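Local coordinates for prenyltransference for protein (Lavandula lanata, PDB 5HC8) that probably joins two molecules of dimethylallyl diphosphate head-to-middle to form lavandulyl diphosphate, as a member of the cis-prenyltransferase family, at residues K46-R51 against K218-F223; V140-R145 against L205-F210; L190-A195 against L229-S234; Q198-F203 against T211-T216. All blocks are in the same frame, centred on the assembly; numbering follows the deposited sequence.

Contact 1: K46-R51 against K218-F223; sequences KHIISR and KLFPDF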
# COMPACT_ATOMS: atom_id res chain seq x y z
N LYS A 46 -2.36 15.87 20.66
CA LYS A 46 -3.35 15.68 21.71
C LYS A 46 -4.74 16.12 21.24
O LYS A 46 -5.72 15.49 21.55
CB LYS A 46 -2.91 16.34 23.05
CG LYS A 46 -2.75 17.83 22.97
CD LYS A 46 -2.36 18.49 24.30
CE LYS A 46 -1.99 19.96 24.05
NZ LYS A 46 -0.79 20.16 23.15
N HIS A 47 -4.81 17.20 20.48
CA HIS A 47 -6.13 17.73 20.05
C HIS A 47 -6.71 16.82 18.96
O HIS A 47 -7.91 16.61 18.88
CB HIS A 47 -5.97 19.10 19.48
CG HIS A 47 -5.34 20.05 20.43
ND1 HIS A 47 -5.94 20.40 21.62
CD2 HIS A 47 -4.14 20.69 20.40
CE1 HIS A 47 -5.15 21.23 22.27
NE2 HIS A 47 -4.05 21.42 21.55
N ILE A 48 -5.82 16.23 18.16
CA ILE A 48 -6.27 15.28 17.15
C ILE A 48 -6.82 14.02 17.79
O ILE A 48 -7.83 13.49 17.35
CB ILE A 48 -5.11 14.97 16.18
CG1 ILE A 48 -4.86 16.23 15.34
CG2 ILE A 48 -5.50 13.84 15.25
CD1 ILE A 48 -3.50 16.28 14.76
N ILE A 49 -6.13 13.51 18.82
CA ILE A 49 -6.56 12.28 19.47
C ILE A 49 -7.91 12.55 20.20
O ILE A 49 -8.85 11.78 20.12
CB ILE A 49 -5.51 11.81 20.47
CG1 ILE A 49 -4.26 11.35 19.73
CG2 ILE A 49 -6.07 10.73 21.36
CD1 ILE A 49 -3.00 11.29 20.63
N SER A 50 -7.98 13.68 20.90
CA SER A 50 -9.27 14.11 21.52
C SER A 50 -10.38 14.15 20.55
O SER A 50 -11.45 13.64 20.84
CB SER A 50 -9.21 15.53 22.03
OG SER A 50 -8.52 15.54 23.19
N ARG A 51 -10.14 14.81 19.41
CA ARG A 51 -11.16 14.94 18.38
C ARG A 51 -11.62 13.58 17.85
O ARG A 51 -12.82 13.32 17.74
CB ARG A 51 -10.68 15.88 17.30
CG ARG A 51 -11.63 16.11 16.16
CD ARG A 51 -13.02 16.65 16.55
NE ARG A 51 -12.88 18.08 16.86
CZ ARG A 51 -13.91 18.92 16.87
NH1 ARG A 51 -15.09 18.47 16.59
NH2 ARG A 51 -13.73 20.17 17.17
N LYS A 218 -1.46 20.34 3.40
CA LYS A 218 -1.14 20.95 4.68
C LYS A 218 0.05 20.33 5.35
O LYS A 218 0.09 19.15 5.49
CB LYS A 218 -2.30 20.87 5.67
CG LYS A 218 -3.34 21.93 5.44
CD LYS A 218 -3.51 22.77 6.70
CE LYS A 218 -4.57 23.80 6.45
NZ LYS A 218 -5.33 23.96 7.72
N LEU A 219 0.98 21.16 5.81
CA LEU A 219 2.18 20.70 6.47
C LEU A 219 1.80 20.34 7.91
O LEU A 219 0.96 21.00 8.54
CB LEU A 219 3.29 21.78 6.41
CG LEU A 219 3.70 22.30 5.02
CD1 LEU A 219 4.81 23.32 5.23
CD2 LEU A 219 4.11 21.17 4.06
N PHE A 220 2.34 19.25 8.43
CA PHE A 220 1.73 18.74 9.63
C PHE A 220 1.74 19.74 10.83
O PHE A 220 0.83 19.69 11.67
CB PHE A 220 2.30 17.46 10.12
CG PHE A 220 1.42 16.81 11.19
CD1 PHE A 220 0.26 16.16 10.82
CD2 PHE A 220 1.74 16.90 12.51
CE1 PHE A 220 -0.58 15.63 11.77
CE2 PHE A 220 0.92 16.32 13.46
CZ PHE A 220 -0.23 15.69 13.08
N PRO A 221 2.78 20.60 10.96
CA PRO A 221 2.64 21.56 12.06
C PRO A 221 1.37 22.46 11.96
O PRO A 221 0.94 23.01 12.99
CB PRO A 221 3.91 22.39 11.94
CG PRO A 221 4.91 21.45 11.46
CD PRO A 221 4.12 20.65 10.38
N ASP A 222 0.82 22.62 10.76
CA ASP A 222 -0.44 23.38 10.55
C ASP A 222 -1.71 22.53 10.66
O ASP A 222 -2.82 23.05 10.55
CB ASP A 222 -0.42 24.09 9.18
CG ASP A 222 0.62 25.18 9.09
OD1 ASP A 222 0.87 25.82 10.14
OD2 ASP A 222 1.24 25.33 8.01
N PHE A 223 -1.55 21.23 10.94
CA PHE A 223 -2.63 20.27 10.84
C PHE A 223 -3.34 20.20 12.17
O PHE A 223 -2.74 19.89 13.17
CB PHE A 223 -2.05 18.88 10.54
CG PHE A 223 -3.07 17.86 10.20
CD1 PHE A 223 -3.74 17.18 11.21
CD2 PHE A 223 -3.37 17.53 8.88
CE1 PHE A 223 -4.68 16.19 10.94
CE2 PHE A 223 -4.32 16.55 8.62
CZ PHE A 223 -4.98 15.89 9.65
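I48 turns CG1 anti to its carbonyl carbon (chi1 -70°) and carries on nearly extended, so that CD1 is held out toward F220 and F223, two phenylalanines whose CG atoms both lie anti to the backbone N. The contact belongs to the cis-prenyltransferase fold, a six-stranded parallel sheet flanked by helices: it joins helix 34-54 to the loop that follows strand 212-215, the outermost strand of this chain's sheet. A single methyl does the touching. The two rings reach it from the loop side, F220 running head-on against I48 and F223 crossing it at about a right angle. F220 CZ lies 3.7 Å from I48 CD1, an approach to the ring that is oblique. A short 3-10 turn at 220-222 links the two phenylalanines, F223 N bonding to F220 O at 2.9 Å. Beyond the pair, I48 also rests on L60 of strand 59-65, while the F220 ring packs on I20 and A194; the side chain of F220 is about 6 Å from the bound thiodiphosphate at the nearest atoms. All three touching residues are buried and the contact is wholly apolar. At F223 the same I48 methyl meets the edge of the ring, near its plane, with CD1 of I48 3.7 Å from CD1 of F223.

Contact 2: V140-R145 against L205-F210; sequences VAYGGR and LWQLPF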
# COMPACT_ATOMS: atom_id res chain seq x y z
N VAL A 140 6.15 3.65 16.14
CA VAL A 140 7.47 4.19 16.30
C VAL A 140 8.53 3.09 16.07
O VAL A 140 8.41 1.95 16.57
CB VAL A 140 7.51 4.93 17.66
CG1 VAL A 140 7.32 3.95 18.80
CG2 VAL A 140 8.69 5.80 17.77
N ALA A 141 9.50 3.40 15.20
CA ALA A 141 10.39 2.42 14.64
C ALA A 141 9.58 1.32 14.00
O ALA A 141 9.88 0.17 14.15
CB ALA A 141 11.35 1.83 15.71
N TYR A 142 8.51 1.70 13.31
CA TYR A 142 7.53 0.80 12.63
C TYR A 142 7.71 0.98 11.14
O TYR A 142 7.68 2.15 10.63
CB TYR A 142 6.06 1.17 12.97
CG TYR A 142 5.17 0.27 12.18
CD1 TYR A 142 4.91 -1.04 12.61
CD2 TYR A 142 4.79 0.64 10.91
CE1 TYR A 142 4.21 -1.92 11.83
CE2 TYR A 142 4.12 -0.23 10.08
CZ TYR A 142 3.77 -1.50 10.58
OH TYR A 142 3.19 -2.36 9.72
N GLY A 143 7.96 -0.12 10.44
CA GLY A 143 7.93 -0.11 8.98
C GLY A 143 7.09 -1.26 8.47
O GLY A 143 7.06 -2.32 9.10
N GLY A 144 6.35 -1.06 7.38
CA GLY A 144 5.44 -2.09 6.88
C GLY A 144 6.11 -3.36 6.35
O GLY A 144 5.64 -4.45 6.60
N ARG A 145 7.22 -3.20 5.61
CA ARG A 145 8.02 -4.34 5.15
C ARG A 145 8.54 -5.11 6.38
O ARG A 145 8.43 -6.31 6.40
CB ARG A 145 9.25 -3.87 4.35
CG ARG A 145 8.97 -3.38 2.97
CD ARG A 145 8.74 -4.49 2.03
NE ARG A 145 8.59 -4.12 0.60
CZ ARG A 145 9.55 -3.96 -0.32
NH1 ARG A 145 10.85 -3.94 0.00
NH2 ARG A 145 9.20 -3.72 -1.59
N LEU A 205 1.60 -1.85 4.92
CA LEU A 205 1.45 -2.37 3.58
C LEU A 205 0.37 -3.44 3.63
O LEU A 205 -0.64 -3.28 2.99
CB LEU A 205 2.80 -2.96 3.05
CG LEU A 205 3.92 -1.89 2.95
CD1 LEU A 205 5.23 -2.60 2.54
CD2 LEU A 205 3.61 -0.81 1.99
N TRP A 206 0.58 -4.56 4.37
CA TRP A 206 -0.43 -5.58 4.52
C TRP A 206 -1.80 -4.97 4.90
O TRP A 206 -2.86 -5.45 4.42
CB TRP A 206 -0.03 -6.58 5.59
CG TRP A 206 -1.12 -7.53 5.97
CD1 TRP A 206 -2.15 -7.30 6.82
CD2 TRP A 206 -1.31 -8.85 5.42
NE1 TRP A 206 -2.96 -8.42 6.87
CE2 TRP A 206 -2.47 -9.38 6.01
CE3 TRP A 206 -0.59 -9.65 4.54
CZ2 TRP A 206 -2.92 -10.67 5.72
CZ3 TRP A 206 -1.07 -10.86 4.19
CH2 TRP A 206 -2.20 -11.41 4.83
N GLN A 207 -1.73 -3.99 5.77
CA GLN A 207 -2.91 -3.37 6.34
C GLN A 207 -3.78 -2.57 5.40
O GLN A 207 -4.90 -2.23 5.81
CB GLN A 207 -2.58 -2.59 7.63
CG GLN A 207 -2.05 -3.44 8.78
CD GLN A 207 -0.55 -3.79 8.75
OE1 GLN A 207 0.18 -3.51 7.76
NE2 GLN A 207 -0.07 -4.41 9.84
N LEU A 208 -3.33 -2.28 4.19
CA LEU A 208 -3.95 -1.25 3.33
C LEU A 208 -4.71 -1.64 2.08
O LEU A 208 -4.86 -0.78 1.23
CB LEU A 208 -2.85 -0.19 2.92
CG LEU A 208 -2.14 0.54 4.06
CD1 LEU A 208 -1.31 1.68 3.42
CD2 LEU A 208 -3.10 1.16 5.07
N PRO A 209 -5.19 -2.94 1.91
CA PRO A 209 -5.75 -3.34 0.61
C PRO A 209 -7.00 -2.52 0.24
O PRO A 209 -7.15 -2.23 -0.93
CB PRO A 209 -6.10 -4.85 0.79
CG PRO A 209 -6.15 -5.07 2.27
CD PRO A 209 -5.25 -4.03 2.89
N PHE A 210 -7.76 -2.07 1.22
CA PHE A 210 -9.04 -1.32 0.93
C PHE A 210 -9.16 -0.01 1.61
O PHE A 210 -10.18 0.64 1.49
CB PHE A 210 -10.28 -2.23 1.14
CG PHE A 210 -10.29 -3.44 0.16
CD1 PHE A 210 -10.63 -3.26 -1.16
CD2 PHE A 210 -9.91 -4.67 0.61
CE1 PHE A 210 -10.62 -4.32 -2.05
CE2 PHE A 210 -9.89 -5.76 -0.27
CZ PHE A 210 -10.24 -5.57 -1.57
O HOH W 1 2.64 -4.25 6.60
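The phenol of Y142 points its OH at the amide of Q207, and the two flat groups stand nearly upright to each other, their planes 75° apart. Y142 OH stays 3.8 Å from Q207 OE1, a packing distance. The polar partners of the pair lie elsewhere: D147 bonds with both the tyrosine hydroxyl and Q207 NE2, and T180 is a further partner of that NE2. The F204 ring meets the Y142 ring at a steep angle. L205 CD1 lies against the aliphatic CG and CD of R145, 3.8 Å from R145 CG, and comes obliquely to the guanidinium. The Q207 chain bends at chi2 (82°), which swings its amide back toward the tyrosine and a bridging water. That water ties the segments together: it donates to G144 O at 3.0 Å and to Q207 OE1 at 2.8 Å, and accepts from W206 N at 3.1 Å. The place is the N-terminal end of helix 144-160, just past the C-terminal end of strand 135-140 in the parallel sheet, with G143 as N-cap residue; against it lies the type I turn L205-L208. G144 has no side chain to keep L205 at a distance, and L205 CD1 comes to 4.0 Å from G144 C. The same corner faces the dimer partner: R145 makes a cation-pi contact with W206 of the second subunit, bonds through NE to the backbone O of that residue, and forms a salt bridge through NH1 with E171 of the second subunit.

Contact 3: L190-A195 against L229-S234; sequences LLIRAA and LDALAS. With ISY (3-methylbut-3-enylsulfanyl(phosphonooxy)phosphinic acid), chain F.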
# COMPACT_ATOMS: atom_id res chain seq x y z
N LEU A 190 -9.29 4.62 6.83
CA LEU A 190 -8.91 5.92 6.27
C LEU A 190 -7.44 6.19 6.64
O LEU A 190 -7.09 6.05 7.80
CB LEU A 190 -9.78 7.04 6.84
CG LEU A 190 -9.42 8.47 6.51
CD1 LEU A 190 -9.53 8.71 5.03
CD2 LEU A 190 -10.24 9.55 7.31
N LEU A 191 -6.62 6.57 5.67
CA LEU A 191 -5.22 6.86 5.89
C LEU A 191 -5.08 8.29 5.43
O LEU A 191 -5.39 8.61 4.29
CB LEU A 191 -4.32 5.97 5.04
CG LEU A 191 -2.83 6.36 5.07
CD1 LEU A 191 -2.27 6.06 6.42
CD2 LEU A 191 -2.11 5.45 4.06
N ILE A 192 -4.58 9.11 6.34
CA ILE A 192 -4.32 10.49 6.08
C ILE A 192 -2.81 10.74 5.96
O ILE A 192 -2.07 10.41 6.84
CB ILE A 192 -4.87 11.34 7.22
CG1 ILE A 192 -6.39 11.20 7.33
CG2 ILE A 192 -4.54 12.79 7.01
CD1 ILE A 192 -6.97 11.83 8.63
N ARG A 193 -2.41 11.46 4.92
CA ARG A 193 -1.04 11.91 4.85
C ARG A 193 -0.94 13.38 4.57
O ARG A 193 -1.45 13.86 3.59
CB ARG A 193 -0.22 11.13 3.81
CG ARG A 193 1.23 11.61 3.70
CD ARG A 193 2.12 10.69 2.86
NE ARG A 193 3.43 11.30 2.83
CZ ARG A 193 4.58 10.64 2.81
NH1 ARG A 193 4.64 9.32 2.70
NH2 ARG A 193 5.70 11.32 2.85
N ALA A 194 -0.27 14.06 5.50
CA ALA A 194 -0.04 15.47 5.46
C ALA A 194 1.15 15.78 4.58
O ALA A 194 1.98 14.91 4.31
CB ALA A 194 0.24 15.98 6.84
N ALA A 195 1.17 17.02 4.08
CA ALA A 195 2.33 17.62 3.40
C ALA A 195 2.46 17.33 1.87
O ALA A 195 3.47 17.62 1.26
CB ALA A 195 3.66 17.29 4.15
N LEU A 229 -11.40 16.61 10.45
CA LEU A 229 -12.74 16.72 9.99
C LEU A 229 -12.88 16.75 8.49
O LEU A 229 -13.78 16.14 7.93
CB LEU A 229 -13.34 18.02 10.57
CG LEU A 229 -14.16 18.00 11.85
CD1 LEU A 229 -14.32 16.73 12.68
CD2 LEU A 229 -13.94 19.23 12.71
N ASP A 230 -11.95 17.41 7.83
CA ASP A 230 -11.98 17.47 6.40
C ASP A 230 -11.75 16.06 5.79
O ASP A 230 -12.44 15.66 4.80
CB ASP A 230 -10.93 18.42 5.90
CG ASP A 230 -11.33 19.86 6.05
OD1 ASP A 230 -12.51 20.15 6.28
OD2 ASP A 230 -10.45 20.71 5.92
N ALA A 231 -10.80 15.31 6.37
CA ALA A 231 -10.50 13.93 5.91
C ALA A 231 -11.69 13.05 6.16
O ALA A 231 -12.06 12.26 5.26
CB ALA A 231 -9.25 13.42 6.62
N LEU A 232 -12.35 13.22 7.32
CA LEU A 232 -13.55 12.44 7.59
C LEU A 232 -14.73 12.72 6.62
O LEU A 232 -15.46 11.80 6.26
CB LEU A 232 -14.03 12.61 9.00
CG LEU A 232 -13.54 11.71 10.12
CD1 LEU A 232 -12.51 10.69 9.75
CD2 LEU A 232 -13.00 12.55 11.25
N ALA A 233 -14.91 13.97 6.25
CA ALA A 233 -15.93 14.38 5.30
C ALA A 233 -15.61 13.80 3.93
O ALA A 233 -16.52 13.43 3.21
CB ALA A 233 -15.98 15.89 5.22
N SER A 234 -14.34 13.82 3.50
CA SER A 234 -13.98 13.17 2.25
C SER A 234 -14.33 11.69 2.32
O SER A 234 -14.92 11.12 1.34
CB SER A 234 -12.49 13.45 1.91
OG SER A 234 -11.99 12.74 0.78
P1 ISY F . 9.66 10.22 2.68
O2 ISY F . 9.70 9.79 4.28
P3 ISY F . 9.36 10.67 5.54
O4 ISY F . 8.64 11.40 2.42
O5 ISY F . 9.38 9.02 1.72
O6 ISY F . 11.07 10.72 2.39
O7 ISY F . 9.76 12.09 5.33
O8 ISY F . 9.93 9.92 6.83
S9 ISY F . 7.22 10.70 5.59
C10 ISY F . 6.90 9.15 6.40
C11 ISY F . 6.39 9.62 7.74
C12 ISY F . 6.89 9.03 9.03
C13 ISY F . 6.34 9.53 10.29
C14 ISY F . 8.07 8.13 9.07
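The end of the I192 chain is the bump here, and A231, with only a CB, is the shallow place on the helix that takes it: I192 CD1 is 3.4 Å from A231 CB, tighter than ordinary van der Waals contact, and I192 CG1 is 3.7 Å from the same CB. Next to it, L190 lowers CD2 into the hollow between A231 and L232. There L190 CD2 lies 3.5 Å from L232 CD1 and 3.9 Å from A231 O, with the two leucine side chains crossing at about a right angle. L190 places CG anti to its backbone N (chi1 173°), which aims the branch at the helix. Such a small residue as alanine lets the helix come close, the axes of strand 190-193 and of the helical segment 229-234 passing 9.7 Å apart at 137°. This is strand-on-helix packing in the cis-prenyltransferase fold: helix 225-237 packs on the part of the sheet formed by strands 190-193 and 212-215, where Y214 also touches A231. R193 turns the other way, its chain extended from CG to NE, toward the ligand. R193 NH2 donates to O4 of the bound thio-analogue ISY at 3.0 Å in the guanidinium plane, a bent bond of 135°, and also pairs with D21, while NH1 bonds to S201 OG and R199 O. With a leucine in place of R193, ISY O4 would probably lack one of its donors and D21 the positive charge beside it.

Contact 4: Q198-F203 against T211-T216; sequences QRLSNF and TEFYFT. With ISY (3-methylbut-3-enylsulfanyl(phosphonooxy)phosphinic acid), chain F.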
# COMPACT_ATOMS: atom_id res chain seq x y z
N GLN A 198 2.41 11.75 -2.16
CA GLN A 198 1.46 10.69 -2.40
C GLN A 198 2.22 9.34 -2.50
O GLN A 198 2.58 8.90 -3.59
CB GLN A 198 0.69 11.00 -3.68
CG GLN A 198 -0.21 12.22 -3.54
CD GLN A 198 -0.72 12.66 -4.91
OE1 GLN A 198 -0.02 13.38 -5.69
NE2 GLN A 198 -1.81 12.18 -5.26
N ARG A 199 2.46 8.77 -1.33
CA ARG A 199 3.26 7.56 -1.19
C ARG A 199 3.13 7.15 0.29
O ARG A 199 2.72 7.96 1.12
CB ARG A 199 4.75 7.74 -1.59
CG ARG A 199 5.49 8.83 -0.84
CD ARG A 199 6.97 8.82 -1.13
NE ARG A 199 7.65 9.97 -0.48
CZ ARG A 199 7.95 11.13 -1.05
NH1 ARG A 199 7.70 11.37 -2.32
NH2 ARG A 199 8.54 12.07 -0.30
N LEU A 200 3.45 5.90 0.54
CA LEU A 200 3.35 5.27 1.85
C LEU A 200 4.62 5.37 2.64
O LEU A 200 4.57 5.30 3.89
CB LEU A 200 2.94 3.79 1.66
CG LEU A 200 1.63 3.61 0.87
CD1 LEU A 200 1.43 2.10 0.64
CD2 LEU A 200 0.44 4.17 1.64
N SER A 201 5.76 5.54 1.97
CA SER A 201 7.03 5.63 2.70
C SER A 201 7.32 4.53 3.72
O SER A 201 7.96 4.74 4.75
CB SER A 201 7.20 7.00 3.37
OG SER A 201 6.96 8.03 2.43
N ASN A 202 6.85 3.33 3.41
CA ASN A 202 7.07 2.12 4.17
C ASN A 202 6.31 2.14 5.50
O ASN A 202 6.74 1.59 6.54
CB ASN A 202 8.57 1.73 4.26
CG ASN A 202 8.76 0.38 4.88
OD1 ASN A 202 8.04 -0.56 4.59
ND2 ASN A 202 9.70 0.30 5.81
N PHE A 203 5.14 2.80 5.47
CA PHE A 203 4.15 2.56 6.52
C PHE A 203 3.50 1.18 6.33
O PHE A 203 4.04 0.27 5.67
CB PHE A 203 3.14 3.74 6.55
CG PHE A 203 2.22 3.82 7.76
CD1 PHE A 203 2.62 3.53 9.07
CD2 PHE A 203 0.93 4.33 7.57
CE1 PHE A 203 1.76 3.60 10.13
CE2 PHE A 203 0.04 4.44 8.65
CZ PHE A 203 0.46 4.11 9.95
N THR A 211 -8.14 0.38 2.38
CA THR A 211 -8.08 1.69 2.95
C THR A 211 -8.27 2.86 1.94
O THR A 211 -7.73 2.89 0.84
CB THR A 211 -6.70 1.84 3.57
OG1 THR A 211 -6.46 0.72 4.45
CG2 THR A 211 -6.55 3.16 4.31
N GLU A 212 -9.12 3.81 2.32
CA GLU A 212 -9.27 5.07 1.58
C GLU A 212 -8.10 5.95 1.92
O GLU A 212 -7.79 6.15 3.10
CB GLU A 212 -10.61 5.72 1.99
CG GLU A 212 -11.80 4.93 1.50
CD GLU A 212 -11.93 4.89 -0.01
OE1 GLU A 212 -11.48 5.83 -0.66
OE2 GLU A 212 -12.45 3.92 -0.55
N PHE A 213 -7.45 6.50 0.90
CA PHE A 213 -6.36 7.44 1.09
C PHE A 213 -6.85 8.89 0.93
O PHE A 213 -7.63 9.21 0.03
CB PHE A 213 -5.28 7.21 0.04
CG PHE A 213 -4.65 5.83 0.06
CD1 PHE A 213 -4.65 5.04 1.18
CD2 PHE A 213 -4.08 5.35 -1.05
CE1 PHE A 213 -4.00 3.80 1.17
CE2 PHE A 213 -3.44 4.12 -1.08
CZ PHE A 213 -3.37 3.35 0.04
N TYR A 214 -6.40 9.74 1.84
CA TYR A 214 -6.61 11.14 1.80
C TYR A 214 -5.30 11.89 1.95
O TYR A 214 -4.59 11.75 2.92
CB TYR A 214 -7.54 11.49 2.92
CG TYR A 214 -7.86 12.98 3.07
CD1 TYR A 214 -8.85 13.59 2.32
CD2 TYR A 214 -7.13 13.79 3.96
CE1 TYR A 214 -9.13 14.94 2.46
CE2 TYR A 214 -7.38 15.12 4.09
CZ TYR A 214 -8.39 15.69 3.38
OH TYR A 214 -8.65 17.01 3.60
N PHE A 215 -4.98 12.69 0.94
CA PHE A 215 -3.73 13.43 0.90
C PHE A 215 -4.05 14.92 0.97
O PHE A 215 -4.88 15.38 0.21
CB PHE A 215 -3.03 13.13 -0.40
CG PHE A 215 -2.71 11.68 -0.60
CD1 PHE A 215 -1.65 11.10 0.01
CD2 PHE A 215 -3.50 10.88 -1.47
CE1 PHE A 215 -1.37 9.74 -0.16
CE2 PHE A 215 -3.19 9.54 -1.64
CZ PHE A 215 -2.14 8.97 -0.97
N THR A 216 -3.45 15.64 1.92
CA THR A 216 -3.66 17.06 2.05
C THR A 216 -2.31 17.72 1.86
O THR A 216 -1.36 17.23 2.46
CB THR A 216 -3.73 17.60 3.47
OG1 THR A 216 -4.04 16.63 4.46
CG2 THR A 216 -4.43 18.76 3.48
P1 ISY F . 9.66 10.22 2.68
O2 ISY F . 9.70 9.79 4.28
P3 ISY F . 9.36 10.67 5.54
O4 ISY F . 8.64 11.40 2.42
O5 ISY F . 9.38 9.02 1.72
O6 ISY F . 11.07 10.72 2.39
O7 ISY F . 9.76 12.09 5.33
O8 ISY F . 9.93 9.92 6.83
S9 ISY F . 7.22 10.70 5.59
C10 ISY F . 6.90 9.15 6.40
C11 ISY F . 6.39 9.62 7.74
C12 ISY F . 6.89 9.03 9.03
C13 ISY F . 6.34 9.53 10.29
C14 ISY F . 8.07 8.13 9.07
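Q198 lays its CG over one face of the F215 ring, a CH-pi contact with Q198 CG 4.0 Å from the ring centroid. The chain and the ring cross at about a right angle, and Q198 CA adds a second touch at 3.7 Å from F215 CE1. Further along the strand, L200 CD2 meets F213 CZ obliquely at 4.2 Å. The backbone N of R199, buried against F215, has no polar partner in the model. R199 points its side chain away from the strand; with CG between the backbone N and carbonyl carbon (chi1 57°), it extends to one phosphate of ISY, where R199 NH2 gives O4 a nearly straight bond of 2.8 Å and NE bonds O5 at 3.0 Å. S201 OG donates to ISY O5 at 2.7 Å, from within the type I' turn L200-F203. A methionine in place of R199 would probably leave ISY O4 to R193 and O5 to S201, and cost E212 of the second subunit one of its salt bridges. Further out, L200 packs on L205 and L208, and F203 stacks on W63. Strand 212-215, outermost in this chain's sheet beside strand 190-193, carries F213 and F215 on the face turned to this loop, while Y214 faces helix 225-237.

Overall arrangement
Three of the contacts gather round the side of the parallel sheet where strands 190-193 and 212-215 lie side by side. Contacts 3 and 4 are closest, their centres 10 Å apart, and both reach ISY, so strand, loop and ligand are tied together. Contact 1, 11 Å from contact 3 centre to centre, holds the loop between strand 212-215 and helix 225-237 against helix 34-54. Contact 2 has its centre 11 Å from that of contact 4 and 21 Å from that of contact 1, on the opposite side of the chain's centre; N202 bonds to G144 and R145 there. Along the chain, 46-51 comes first, then 140-145, 190-195, 198-203, 205-210, 211-216, 218-223 and 229-234. Contacts 2 and 4 also face the second subunit, linking the ligand pocket to the dimer.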